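Local coordinates for protein thermophilic dibenzothiophene desulfurization enzyme C (Paenibacillus sp. A11-2, PDB 5XDC) that is a monooxygenase that probably uses FMNH2 and molecular oxygen to oxidise dibenzothiophene to its sulfoxide and then to the sulfone, at residues R314-R319 with G335-Q340; S343-A348 with A392-E397; G125-E130 with G213-S218; T56-K61 with P71-A76; F98-L103 with E226-P231. One frame throughout, in Å; residues are numbered along the deposited sequence.

Interaction 1: R314-R319 with G335-Q340; sequences REVALR and GQLMVQ. With SO4 (sulfate ion), chain K.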
# COMPACT_ATOMS: atom_id res chain seq x y z
N ARG B 314 13.61 14.14 14.48
CA ARG B 314 14.32 14.81 15.56
C ARG B 314 15.73 14.26 15.69
O ARG B 314 16.69 15.02 15.90
CB ARG B 314 13.55 14.67 16.88
CG ARG B 314 12.37 15.64 16.99
CD ARG B 314 11.71 15.61 18.36
NE ARG B 314 10.87 14.43 18.58
CZ ARG B 314 9.61 14.32 18.18
NH1 ARG B 314 9.01 15.32 17.54
NH2 ARG B 314 8.93 13.21 18.45
N GLU B 315 15.90 12.95 15.53
CA GLU B 315 17.23 12.38 15.67
C GLU B 315 18.16 12.87 14.56
O GLU B 315 19.33 13.18 14.82
CB GLU B 315 17.17 10.85 15.65
CG GLU B 315 18.55 10.22 15.68
CD GLU B 315 18.52 8.74 15.92
OE1 GLU B 315 18.32 8.32 17.08
OE2 GLU B 315 18.71 8.00 14.93
N VAL B 316 17.67 12.95 13.33
CA VAL B 316 18.52 13.40 12.23
C VAL B 316 18.88 14.87 12.43
O VAL B 316 20.00 15.29 12.12
CB VAL B 316 17.83 13.16 10.87
CG1 VAL B 316 18.75 13.50 9.75
CG2 VAL B 316 17.42 11.69 10.75
N ALA B 317 17.95 15.65 12.99
CA ALA B 317 18.20 17.07 13.21
C ALA B 317 19.33 17.28 14.23
O ALA B 317 20.17 18.17 14.06
CB ALA B 317 16.91 17.75 13.68
N LEU B 318 19.38 16.45 15.27
CA LEU B 318 20.49 16.52 16.22
C LEU B 318 21.82 16.24 15.55
O LEU B 318 22.84 16.86 15.87
CB LEU B 318 20.24 15.54 17.37
CG LEU B 318 19.14 15.93 18.34
CD1 LEU B 318 18.79 14.75 19.25
CD2 LEU B 318 19.56 17.13 19.16
N ARG B 319 21.84 15.32 14.58
CA ARG B 319 23.06 15.02 13.87
C ARG B 319 23.48 16.17 12.95
O ARG B 319 24.67 16.46 12.82
CB ARG B 319 22.89 13.72 13.08
CG ARG B 319 24.13 13.27 12.36
CD ARG B 319 25.34 13.12 13.30
NE ARG B 319 26.45 12.51 12.60
CZ ARG B 319 27.64 12.27 13.13
NH1 ARG B 319 27.89 12.60 14.39
NH2 ARG B 319 28.59 11.70 12.41
N GLY B 335 28.01 11.57 4.06
CA GLY B 335 27.23 10.57 3.34
C GLY B 335 26.23 9.87 4.23
O GLY B 335 25.07 9.69 3.85
N GLN B 336 26.66 9.46 5.43
CA GLN B 336 25.72 8.87 6.38
C GLN B 336 24.60 9.84 6.72
O GLN B 336 23.44 9.44 6.81
CB GLN B 336 26.44 8.46 7.66
CG GLN B 336 27.38 7.28 7.48
CD GLN B 336 28.14 6.96 8.74
OE1 GLN B 336 27.85 7.50 9.81
NE2 GLN B 336 29.13 6.08 8.63
N LEU B 337 24.93 11.12 6.91
CA LEU B 337 23.89 12.08 7.20
C LEU B 337 22.91 12.19 6.04
O LEU B 337 21.69 12.20 6.24
CB LEU B 337 24.49 13.44 7.52
CG LEU B 337 23.43 14.52 7.75
CD1 LEU B 337 22.51 14.26 8.92
CD2 LEU B 337 24.09 15.89 7.88
N MET B 338 23.43 12.26 4.81
CA MET B 338 22.55 12.39 3.65
C MET B 338 21.64 11.17 3.52
O MET B 338 20.47 11.31 3.16
CB MET B 338 23.38 12.58 2.38
CG MET B 338 22.53 12.86 1.14
SD MET B 338 21.66 14.45 1.18
CE MET B 338 19.94 13.90 1.13
N VAL B 339 22.16 9.98 3.80
CA VAL B 339 21.31 8.79 3.77
C VAL B 339 20.20 8.89 4.81
O VAL B 339 19.04 8.56 4.55
CB VAL B 339 22.17 7.52 3.95
CG1 VAL B 339 21.30 6.29 4.15
CG2 VAL B 339 23.06 7.33 2.75
N GLN B 340 20.54 9.33 6.03
CA GLN B 340 19.53 9.46 7.08
C GLN B 340 18.48 10.51 6.71
O GLN B 340 17.30 10.32 6.99
CB GLN B 340 20.18 9.82 8.41
CG GLN B 340 20.97 8.69 9.09
CD GLN B 340 20.12 7.49 9.53
OE1 GLN B 340 19.10 7.64 10.22
NE2 GLN B 340 20.55 6.29 9.15
S SO4 K . 31.60 11.18 14.77
O1 SO4 K . 31.80 9.98 15.58
O2 SO4 K . 30.54 11.99 15.36
O3 SO4 K . 32.84 11.96 14.75
O4 SO4 K . 31.29 10.76 13.41
O HOH W 1 19.60 9.10 12.44

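Interaction 2: S343-A348 with A392-E397; sequences SAKIVA and AYKIRE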
# COMPACT_ATOMS: atom_id res chain seq x y z
N SER B 343 16.23 9.13 3.95
CA SER B 343 15.28 8.18 4.52
C SER B 343 14.11 8.91 5.16
O SER B 343 12.94 8.56 4.92
CB SER B 343 15.98 7.29 5.55
OG SER B 343 16.95 6.45 4.96
N ALA B 344 14.40 9.93 5.98
CA ALA B 344 13.33 10.70 6.59
C ALA B 344 12.46 11.37 5.53
O ALA B 344 11.22 11.40 5.66
CB ALA B 344 13.93 11.74 7.54
N LYS B 345 13.08 11.91 4.47
CA LYS B 345 12.30 12.56 3.43
C LYS B 345 11.38 11.58 2.71
O LYS B 345 10.24 11.92 2.37
CB LYS B 345 13.22 13.23 2.42
CG LYS B 345 12.50 14.21 1.50
CD LYS B 345 13.38 14.60 0.36
CE LYS B 345 12.69 15.59 -0.52
NZ LYS B 345 13.46 15.81 -1.74
N ILE B 346 11.88 10.38 2.43
CA ILE B 346 11.09 9.35 1.74
C ILE B 346 9.83 9.04 2.55
O ILE B 346 8.70 9.05 2.02
CB ILE B 346 11.94 8.09 1.51
CG1 ILE B 346 13.02 8.36 0.47
CG2 ILE B 346 11.05 6.91 1.07
CD1 ILE B 346 14.15 7.36 0.51
N VAL B 347 10.00 8.75 3.84
CA VAL B 347 8.87 8.42 4.69
C VAL B 347 7.90 9.59 4.80
O VAL B 347 6.68 9.41 4.72
CB VAL B 347 9.38 7.95 6.07
CG1 VAL B 347 8.24 7.79 7.04
CG2 VAL B 347 10.17 6.66 5.92
N ALA B 348 8.43 10.80 4.99
CA ALA B 348 7.57 11.98 5.10
C ALA B 348 6.81 12.26 3.82
O ALA B 348 5.64 12.67 3.88
CB ALA B 348 8.40 13.20 5.48
N ALA B 392 11.79 8.94 -6.10
CA ALA B 392 12.32 7.68 -6.61
C ALA B 392 13.85 7.64 -6.55
O ALA B 392 14.43 6.57 -6.32
CB ALA B 392 11.86 7.43 -8.04
N TYR B 393 14.52 8.77 -6.78
CA TYR B 393 15.98 8.75 -6.71
C TYR B 393 16.51 8.89 -5.29
O TYR B 393 17.61 8.39 -5.01
CB TYR B 393 16.57 9.80 -7.67
CG TYR B 393 16.51 9.23 -9.06
CD1 TYR B 393 17.47 8.33 -9.49
CD2 TYR B 393 15.44 9.50 -9.89
CE1 TYR B 393 17.39 7.73 -10.74
CE2 TYR B 393 15.35 8.92 -11.14
CZ TYR B 393 16.33 8.03 -11.56
OH TYR B 393 16.25 7.44 -12.80
N LYS B 394 15.75 9.47 -4.37
CA LYS B 394 16.11 9.36 -2.96
C LYS B 394 16.05 7.91 -2.51
O LYS B 394 16.93 7.43 -1.79
CB LYS B 394 15.19 10.23 -2.10
CG LYS B 394 15.44 11.73 -2.27
CD LYS B 394 16.74 12.18 -1.56
CE LYS B 394 17.31 13.44 -2.22
NZ LYS B 394 17.90 13.13 -3.55
N ILE B 395 15.03 7.18 -2.98
CA ILE B 395 14.92 5.75 -2.67
C ILE B 395 16.11 4.99 -3.25
O ILE B 395 16.74 4.17 -2.57
CB ILE B 395 13.57 5.21 -3.18
CG1 ILE B 395 12.43 5.75 -2.30
CG2 ILE B 395 13.57 3.69 -3.21
CD1 ILE B 395 11.04 5.64 -2.93
N ARG B 396 16.45 5.25 -4.53
CA ARG B 396 17.61 4.60 -5.13
C ARG B 396 18.89 4.91 -4.36
O ARG B 396 19.73 4.03 -4.17
CB ARG B 396 17.78 5.03 -6.59
CG ARG B 396 18.87 4.23 -7.34
CD ARG B 396 19.12 4.75 -8.76
NE ARG B 396 19.97 3.84 -9.52
CZ ARG B 396 21.30 3.74 -9.39
NH1 ARG B 396 21.94 4.51 -8.52
NH2 ARG B 396 21.98 2.88 -10.12
N GLU B 397 19.04 6.15 -3.90
CA GLU B 397 20.24 6.53 -3.16
C GLU B 397 20.34 5.77 -1.84
O GLU B 397 21.42 5.28 -1.48
CB GLU B 397 20.24 8.05 -2.95
CG GLU B 397 20.53 8.80 -4.26
CD GLU B 397 19.95 10.23 -4.32
OE1 GLU B 397 19.40 10.74 -3.32
OE2 GLU B 397 20.05 10.82 -5.41

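Interaction 3: G125-E130 with G213-S218; sequences GNASSE and GSVTFS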
# COMPACT_ATOMS: atom_id res chain seq x y z
N GLY B 125 16.19 35.43 0.05
CA GLY B 125 15.57 34.76 -1.07
C GLY B 125 16.59 34.04 -1.94
O GLY B 125 17.81 34.18 -1.78
N ASN B 126 16.07 33.25 -2.89
CA ASN B 126 16.87 32.29 -3.63
C ASN B 126 16.68 32.51 -5.13
O ASN B 126 15.54 32.60 -5.60
CB ASN B 126 16.46 30.87 -3.23
CG ASN B 126 17.32 29.82 -3.82
OD1 ASN B 126 17.00 29.25 -4.87
ND2 ASN B 126 18.45 29.54 -3.17
N ALA B 127 17.79 32.60 -5.87
CA ALA B 127 17.73 32.77 -7.32
C ALA B 127 19.00 32.31 -8.03
O ALA B 127 19.75 33.13 -8.53
CB ALA B 127 17.48 34.22 -7.65
N SER B 128 19.25 31.01 -8.11
CA SER B 128 18.42 29.94 -7.59
C SER B 128 19.33 28.74 -7.43
O SER B 128 20.20 28.52 -8.27
CB SER B 128 17.27 29.61 -8.54
OG SER B 128 16.69 28.36 -8.22
N SER B 129 19.15 27.97 -6.36
CA SER B 129 19.93 26.75 -6.18
C SER B 129 19.21 25.52 -6.69
O SER B 129 19.66 24.40 -6.45
CB SER B 129 20.32 26.57 -4.71
OG SER B 129 19.23 26.72 -3.84
N GLU B 130 18.11 25.72 -7.42
CA GLU B 130 17.26 24.64 -7.94
C GLU B 130 17.29 24.71 -9.46
O GLU B 130 16.36 25.22 -10.09
CB GLU B 130 15.85 24.79 -7.37
CG GLU B 130 15.85 24.47 -5.89
CD GLU B 130 14.61 24.90 -5.15
OE1 GLU B 130 13.65 25.41 -5.77
OE2 GLU B 130 14.61 24.71 -3.92
N GLY B 213 8.48 32.08 -8.85
CA GLY B 213 8.67 32.39 -10.25
C GLY B 213 10.10 32.71 -10.62
O GLY B 213 11.04 32.27 -9.95
N SER B 214 10.28 33.48 -11.69
CA SER B 214 11.60 33.69 -12.26
C SER B 214 12.16 35.05 -11.87
O SER B 214 11.45 35.95 -11.41
CB SER B 214 11.55 33.55 -13.79
OG SER B 214 10.69 34.50 -14.36
N VAL B 215 13.47 35.17 -12.03
CA VAL B 215 14.21 36.41 -11.84
C VAL B 215 15.07 36.61 -13.07
O VAL B 215 15.78 35.69 -13.49
CB VAL B 215 15.08 36.39 -10.57
CG1 VAL B 215 15.97 37.65 -10.50
CG2 VAL B 215 14.22 36.29 -9.33
N THR B 216 15.00 37.80 -13.66
CA THR B 216 15.76 38.12 -14.86
C THR B 216 16.90 39.03 -14.47
O THR B 216 16.68 40.06 -13.81
CB THR B 216 14.88 38.78 -15.92
OG1 THR B 216 13.86 37.86 -16.34
CG2 THR B 216 15.72 39.17 -17.13
N PHE B 217 18.11 38.64 -14.85
CA PHE B 217 19.32 39.43 -14.61
C PHE B 217 19.73 40.07 -15.93
O PHE B 217 20.08 39.36 -16.88
CB PHE B 217 20.45 38.55 -14.07
CG PHE B 217 20.13 37.86 -12.77
CD1 PHE B 217 19.44 36.67 -12.76
CD2 PHE B 217 20.52 38.41 -11.56
CE1 PHE B 217 19.14 36.03 -11.57
CE2 PHE B 217 20.22 37.77 -10.36
CZ PHE B 217 19.52 36.59 -10.37
N SER B 218 19.71 41.40 -15.98
CA SER B 218 20.15 42.14 -17.16
C SER B 218 21.39 42.96 -16.81
O SER B 218 21.28 44.05 -16.26
CB SER B 218 19.03 43.05 -17.65
OG SER B 218 17.94 42.28 -18.10

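Interaction 4: T56-K61 with P71-A76; sequences TLLISK and PTVYEA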
# COMPACT_ATOMS: atom_id res chain seq x y z
N THR B 56 16.93 35.24 12.67
CA THR B 56 18.28 35.25 13.20
C THR B 56 18.57 34.03 14.07
O THR B 56 19.56 34.03 14.81
CB THR B 56 18.53 36.53 14.01
OG1 THR B 56 17.83 36.47 15.25
CG2 THR B 56 18.06 37.77 13.26
N LEU B 57 17.75 32.98 13.99
CA LEU B 57 17.89 31.82 14.88
C LEU B 57 19.30 31.27 14.91
O LEU B 57 19.79 30.87 15.98
CB LEU B 57 16.90 30.71 14.49
CG LEU B 57 15.53 30.81 15.16
CD1 LEU B 57 14.49 29.93 14.45
CD2 LEU B 57 15.63 30.39 16.63
N LEU B 58 19.97 31.18 13.76
CA LEU B 58 21.26 30.50 13.68
C LEU B 58 22.44 31.45 13.73
O LEU B 58 23.59 30.99 13.74
CB LEU B 58 21.35 29.65 12.40
CG LEU B 58 20.41 28.44 12.33
CD1 LEU B 58 20.48 27.81 10.94
CD2 LEU B 58 20.76 27.41 13.39
N ILE B 59 22.21 32.76 13.75
CA ILE B 59 23.31 33.71 13.91
C ILE B 59 23.72 33.69 15.38
O ILE B 59 22.86 33.69 16.27
CB ILE B 59 22.87 35.12 13.47
CG1 ILE B 59 22.62 35.15 11.95
CG2 ILE B 59 23.93 36.19 13.83
CD1 ILE B 59 21.94 36.43 11.49
N SER B 60 25.02 33.64 15.64
CA SER B 60 25.51 33.58 17.01
C SER B 60 25.06 34.80 17.81
O SER B 60 24.83 35.88 17.27
CB SER B 60 27.03 33.52 17.02
OG SER B 60 27.56 34.76 16.58
N LYS B 61 24.98 34.62 19.13
CA LYS B 61 24.66 35.75 19.99
C LYS B 61 25.72 36.84 19.88
O LYS B 61 25.39 38.03 19.94
CB LYS B 61 24.51 35.28 21.44
CG LYS B 61 23.27 34.43 21.67
CD LYS B 61 23.11 34.04 23.13
CE LYS B 61 21.84 33.24 23.33
NZ LYS B 61 21.61 32.94 24.77
N PRO B 71 17.97 21.78 15.49
CA PRO B 71 16.72 21.19 16.03
C PRO B 71 15.61 22.21 16.27
O PRO B 71 14.45 21.96 15.92
CB PRO B 71 17.20 20.52 17.32
CG PRO B 71 18.58 20.06 16.99
CD PRO B 71 19.16 21.17 16.12
N THR B 72 15.93 23.36 16.85
CA THR B 72 14.94 24.41 17.05
C THR B 72 14.42 24.96 15.72
O THR B 72 13.21 25.17 15.56
CB THR B 72 15.55 25.53 17.90
OG1 THR B 72 15.89 24.99 19.18
CG2 THR B 72 14.57 26.67 18.08
N VAL B 73 15.32 25.24 14.79
CA VAL B 73 14.93 25.72 13.47
C VAL B 73 13.97 24.74 12.81
O VAL B 73 12.90 25.12 12.32
CB VAL B 73 16.18 25.95 12.60
CG1 VAL B 73 15.77 26.28 11.17
CG2 VAL B 73 17.06 27.06 13.19
N TYR B 74 14.34 23.46 12.77
CA TYR B 74 13.51 22.47 12.11
C TYR B 74 12.12 22.38 12.75
O TYR B 74 11.11 22.27 12.05
CB TYR B 74 14.21 21.11 12.12
CG TYR B 74 15.35 20.98 11.14
CD1 TYR B 74 15.14 21.13 9.77
CD2 TYR B 74 16.65 20.68 11.57
CE1 TYR B 74 16.18 21.00 8.86
CE2 TYR B 74 17.69 20.53 10.67
CZ TYR B 74 17.45 20.70 9.31
OH TYR B 74 18.48 20.56 8.42
N GLU B 75 12.06 22.40 14.09
CA GLU B 75 10.76 22.33 14.76
C GLU B 75 9.92 23.54 14.42
O GLU B 75 8.70 23.43 14.20
CB GLU B 75 10.97 22.19 16.27
CG GLU B 75 9.67 22.04 17.05
CD GLU B 75 9.86 21.60 18.51
OE1 GLU B 75 8.85 21.57 19.24
OE2 GLU B 75 11.01 21.29 18.93
N ALA B 76 10.55 24.72 14.36
CA ALA B 76 9.83 25.95 14.02
C ALA B 76 9.33 25.90 12.58
O ALA B 76 8.21 26.35 12.29
CB ALA B 76 10.72 27.17 14.23

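Interaction 5: F98-L103 with E226-P231; sequences FAYVDL and ELLGTP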
# COMPACT_ATOMS: atom_id res chain seq x y z
N PHE B 98 20.66 30.80 4.22
CA PHE B 98 21.59 31.15 5.28
C PHE B 98 22.67 30.08 5.44
O PHE B 98 23.85 30.41 5.58
CB PHE B 98 20.85 31.33 6.60
CG PHE B 98 21.77 31.63 7.73
CD1 PHE B 98 22.17 32.93 7.97
CD2 PHE B 98 22.30 30.61 8.50
CE1 PHE B 98 23.05 33.22 8.99
CE2 PHE B 98 23.20 30.91 9.53
CZ PHE B 98 23.56 32.20 9.77
N ALA B 99 22.29 28.81 5.41
CA ALA B 99 23.27 27.74 5.54
C ALA B 99 24.32 27.83 4.44
O ALA B 99 25.51 27.64 4.70
CB ALA B 99 22.58 26.38 5.52
N TYR B 100 23.90 28.09 3.20
CA TYR B 100 24.87 28.21 2.12
C TYR B 100 25.84 29.34 2.41
O TYR B 100 27.06 29.19 2.26
CB TYR B 100 24.15 28.44 0.78
CG TYR B 100 25.08 28.24 -0.38
CD1 TYR B 100 25.96 29.26 -0.79
CD2 TYR B 100 25.14 27.03 -1.05
CE1 TYR B 100 26.83 29.06 -1.83
CE2 TYR B 100 26.01 26.82 -2.09
CZ TYR B 100 26.87 27.84 -2.48
OH TYR B 100 27.74 27.63 -3.51
N VAL B 101 25.32 30.49 2.82
CA VAL B 101 26.18 31.62 3.14
C VAL B 101 27.16 31.25 4.25
O VAL B 101 28.36 31.51 4.15
CB VAL B 101 25.34 32.85 3.53
CG1 VAL B 101 26.25 33.96 4.09
CG2 VAL B 101 24.54 33.36 2.34
N ASP B 102 26.65 30.63 5.31
CA ASP B 102 27.50 30.30 6.45
C ASP B 102 28.60 29.31 6.07
O ASP B 102 29.71 29.38 6.61
CB ASP B 102 26.68 29.73 7.59
CG ASP B 102 27.43 29.80 8.91
OD1 ASP B 102 27.52 30.91 9.46
OD2 ASP B 102 27.92 28.76 9.37
N LEU B 103 28.32 28.39 5.14
CA LEU B 103 29.27 27.35 4.79
C LEU B 103 30.33 27.82 3.81
O LEU B 103 31.38 27.16 3.70
CB LEU B 103 28.53 26.15 4.18
CG LEU B 103 27.67 25.36 5.16
CD1 LEU B 103 26.72 24.44 4.38
CD2 LEU B 103 28.55 24.55 6.12
N GLU B 226 30.85 40.33 -2.50
CA GLU B 226 29.58 39.62 -2.44
C GLU B 226 29.69 38.17 -2.88
O GLU B 226 28.74 37.40 -2.68
CB GLU B 226 28.54 40.36 -3.30
CG GLU B 226 28.29 41.78 -2.82
CD GLU B 226 27.45 42.63 -3.78
OE1 GLU B 226 27.53 42.42 -5.01
OE2 GLU B 226 26.72 43.52 -3.27
N LEU B 227 30.80 37.80 -3.49
CA LEU B 227 31.02 36.43 -3.95
C LEU B 227 31.23 35.48 -2.78
O LEU B 227 31.88 35.81 -1.78
CB LEU B 227 32.21 36.39 -4.89
CG LEU B 227 32.03 37.26 -6.13
CD1 LEU B 227 33.35 37.45 -6.84
CD2 LEU B 227 31.02 36.63 -7.05
N LEU B 228 30.66 34.29 -2.92
CA LEU B 228 30.74 33.25 -1.90
C LEU B 228 31.74 32.21 -2.40
O LEU B 228 31.43 31.40 -3.28
CB LEU B 228 29.37 32.64 -1.65
CG LEU B 228 28.36 33.62 -1.10
CD1 LEU B 228 26.95 33.05 -1.18
CD2 LEU B 228 28.72 34.00 0.33
N GLY B 229 32.95 32.25 -1.84
CA GLY B 229 34.01 31.39 -2.30
C GLY B 229 34.49 31.79 -3.69
O GLY B 229 34.19 32.86 -4.22
N THR B 230 35.25 30.89 -4.27
CA THR B 230 35.81 31.07 -5.58
C THR B 230 34.99 30.31 -6.61
O THR B 230 34.20 29.43 -6.25
CB THR B 230 37.26 30.56 -5.60
OG1 THR B 230 37.28 29.16 -5.32
CG2 THR B 230 38.07 31.29 -4.55
N PRO B 231 35.13 30.63 -7.89
CA PRO B 231 34.33 29.93 -8.91
C PRO B 231 34.61 28.44 -8.91
O PRO B 231 35.76 28.00 -8.91
CB PRO B 231 34.76 30.59 -10.22
CG PRO B 231 35.30 31.93 -9.80
CD PRO B 231 35.96 31.69 -8.49
O HOH W 2 30.03 29.13 -3.75

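Interaction 1: R314-R319 with G335-Q340
The guanidinium of Arg319 presents its edge to a sulfate ion whose sulfur lies in the plane of the group; CG, opposite the backbone N, rests on Leu337, and a bend at chi2 (55°) carries the guanidinium to the anion. Two nearly straight bonds form this grip: Arg319 NH1 donates to sulfate O2 at 2.9 Å with an angle of 174° at the hydrogen, and NH2 donates to O4 at 3.0 Å. This pair fixes the rotation of the guanidinium. Arg326 and Gln333 also bond the anion, which probably came from the crystallisation liquor.

The other flat groups meet through a water. It donates to Glu315 OE2 at 2.9 Å and to Gln340 OE1 at 2.7 Å, so that one molecule links the two helices. Both groups also reach a second subunit: Gln340 NE2 bonds Gln307 of that chain, and Glu315 OE2, the oxygen that accepts from the water, forms a salt bridge with its Arg314.

Alongside these polar groups, Leu337 CD1 touches both Val316 CG1 and Arg319 CG, 3.9 Å from each. Val316 CG2 lies 4.1 Å from Gln340 CB.

The two segments run nearly antiparallel, at 155° with axes 10.3 Å apart, within the C-terminal helical domain of the acyl-CoA dehydrogenase fold. Helix 247-276 closes the apolar side, with Leu253 on Val316 and Pro249 on Leu337, and helix 70-83 packs against Ala317 and Leu318.

Interaction 2: S343-A348 with A392-E397
Ile346 points its CD1 methyl at the backbone between Lys394 and Ile395, joining two helices of the C-terminal bundle of the acyl-CoA dehydrogenase fold. The segments cross at -138°, with axes 9.4 Å apart, close enough for a side chain to touch the opposite main chain. Ile346 CD1 comes to 3.6 Å from Lys394 O, a van der Waals contact.

The two isoleucines meet obliquely, Ile346 CD1 lying 3.7 Å from Ile395 CG1, with Ile346 CG2 against the same CG1 atom. Ile346 CG1 rests 3.8 Å from Lys394 CB. Lys394 starts out toward the opposite helix, but the bend at its second torsion (chi2 -74°) and another at chi4 lead its ammonium away again.

The two lysine nitrogens, Lys345 NZ and Lys394 NZ, are 5.5 Å apart. Asp389 probably eases their repulsion: it forms a salt bridge with Lys345 and a long, weak ion pair with Lys394. Lys345 is also held by Gln252. Lys394 bonds the backbone oxygen of Tyr413, a residue that binds FMN in another structure of this protein, and forms a salt bridge in which its NZ meets the syn lone pair of Glu397 OE1 at 2.8 Å.

Interaction 3: G125-E130 with G213-S218
Apolar contacts join the two segments, and all of them involve Ala127. Its CB faces Val215 and Phe217, alternate residues whose side chains leave strand 215-217 toward the same neighbour. Ala127 CB lies 4.2 Å from Val215 CG2 and 4.1 Å from Phe217 CZ, so the methyl meets a valine branch and the end of the aromatic ring. Phe217 CG stands anti to its carbonyl carbon (chi1 -60°), which carries CZ across to the alanine. The same CZ atom is 3.9 Å from Ala127 O, which approaches the ring obliquely. Cys159 packs on Ala127 and Val215, and Val170 of strand 167-174 on Phe217.

Polar bonds act within residues 125-130 and shape the turn. Asn126 OD1 accepts from Ser129 N at 2.9 Å, an Asx motif, with the donor tilted 19° from the carbonyl plane. In return, Asn126 ND2 donates to Ser129 OG at 3.0 Å, so that both ends of the amide hold the same residue. Ser128 OG accepts from Glu130 N at 3.1 Å in an ST turn, and the peptide bond before Ser128 is cis. Asn97 and Phe158 provide further bonds to Asn126 and Ser128, respectively, while Glu130 OE2 bonds Tyr93.

The folded turn belongs to the flavin and substrate site at the middle beta domain of the acyl-CoA dehydrogenase fold: Asn126, Ser128 and Ser129 contact FMN in another structure of this protein, and Glu130 touches the indole bound here.

Interaction 4: T56-K61 with P71-A76
This is an apolar contact between a loop and a helix near one another in sequence: Leu57 and Leu58, in the loop after helix 43-52, close over Thr72 and Val73 near the start of helix 70-83. A type I beta turn from Thr56 to Ile59, closed by Ile59 N to Thr56 O at 3.1 Å, places the two leucines at its central positions, and both reach the same valine.

Val73 CG2 is the shared atom. With CG1 opposite the backbone N (chi1 173°), CG2 is the branch left to face the loop. Leu58 crosses Val73 at about a right angle and puts both CG and CD2 at 3.7 Å from Val73 CG2. Leu57 instead slides past the valine in the opposite direction, bringing its CB to 3.9 Å from Val73 CG2. Leu57 CD2 also touches Thr72 CG2 at 4.1 Å. The threonine thus offers its methyl to the loop, while its hydroxyl bonds Glu68.

The loop is also tied by backbone bonds to residues 66-68, Leu57 pairing with Glu68 and Ile59 with Gly67. Phe95 of helix 85-104 packs on both Leu58 and Val73, and Ala17 of helix 16-38 packs on Leu57. The contact thereby fastens the connection between helices 43-52 and 70-83 within the N-terminal helical domain of the acyl-CoA dehydrogenase fold.

Interaction 5: F98-L103 with E226-P231
Val101, on helix 85-104, and Leu228, in the loop that leads to helix 233-240, bring their CA atoms within 7.0 Å, the nearest CA pair between these two segments, one helical and one irregular. Leu228 points its side chain at the helix and meets two residues with a single methyl. Its CD1 lies 3.9 Å from Tyr100 CD1 and 4.0 Å from Tyr100 CE1, at the edge of the ring and near its plane. The same methyl is 4.3 Å from Val101 CG2. Tyr100 carries its ring anti to the backbone N (chi1 -166°), and this brings the far end of the ring closer to the loop.

The contact joins the N-terminal helical domain of the acyl-CoA dehydrogenase fold to the connection that follows the middle beta domain. Backbone bonds of Glu226 with Leu188 and of Leu228 with Ala186 fasten the loop alongside strand 184-190, and Trp113 of helix 107-119 packs on both Val101 and Leu228.

A water joins the polar parts of the same two residues. It lies 2.7 Å from Tyr100 OH and donates to Leu228 O, also at 2.7 Å, so that a phenol and a buried loop carbonyl share one bridge. The Tyr100 ring is further fixed by aromatic neighbours: it stacks with Phe104 and meets Phe171 and Trp247 edge-to-face. The side chains of Ser129 and Asn126, which bind FMN in another structure of this protein, lie about 6 and 7 Å from that of Tyr100.

Overall arrangement
Interactions 2, 3 and 5 are buried, whereas interactions 1 and 4 are partly so. Interactions 1 and 2 share helix 331-363, lie with centres 13 Å apart and both reach the second subunit; each sets an apolar centre beside charged groups, with a bridging water and a sulfate in the first and two neighbouring lysines held by acidic partners in the second. Interaction 4 is wholly apolar across its segments and touches interaction 1 through Tyr74 on Ala317 and interaction 5 through Leu58 and Ile59 on Phe98. Interaction 3, nested in the chain loop closed by interaction 5, is the one that contains FMN-binding residues; its centre lies about 29 Å from that of interaction 1.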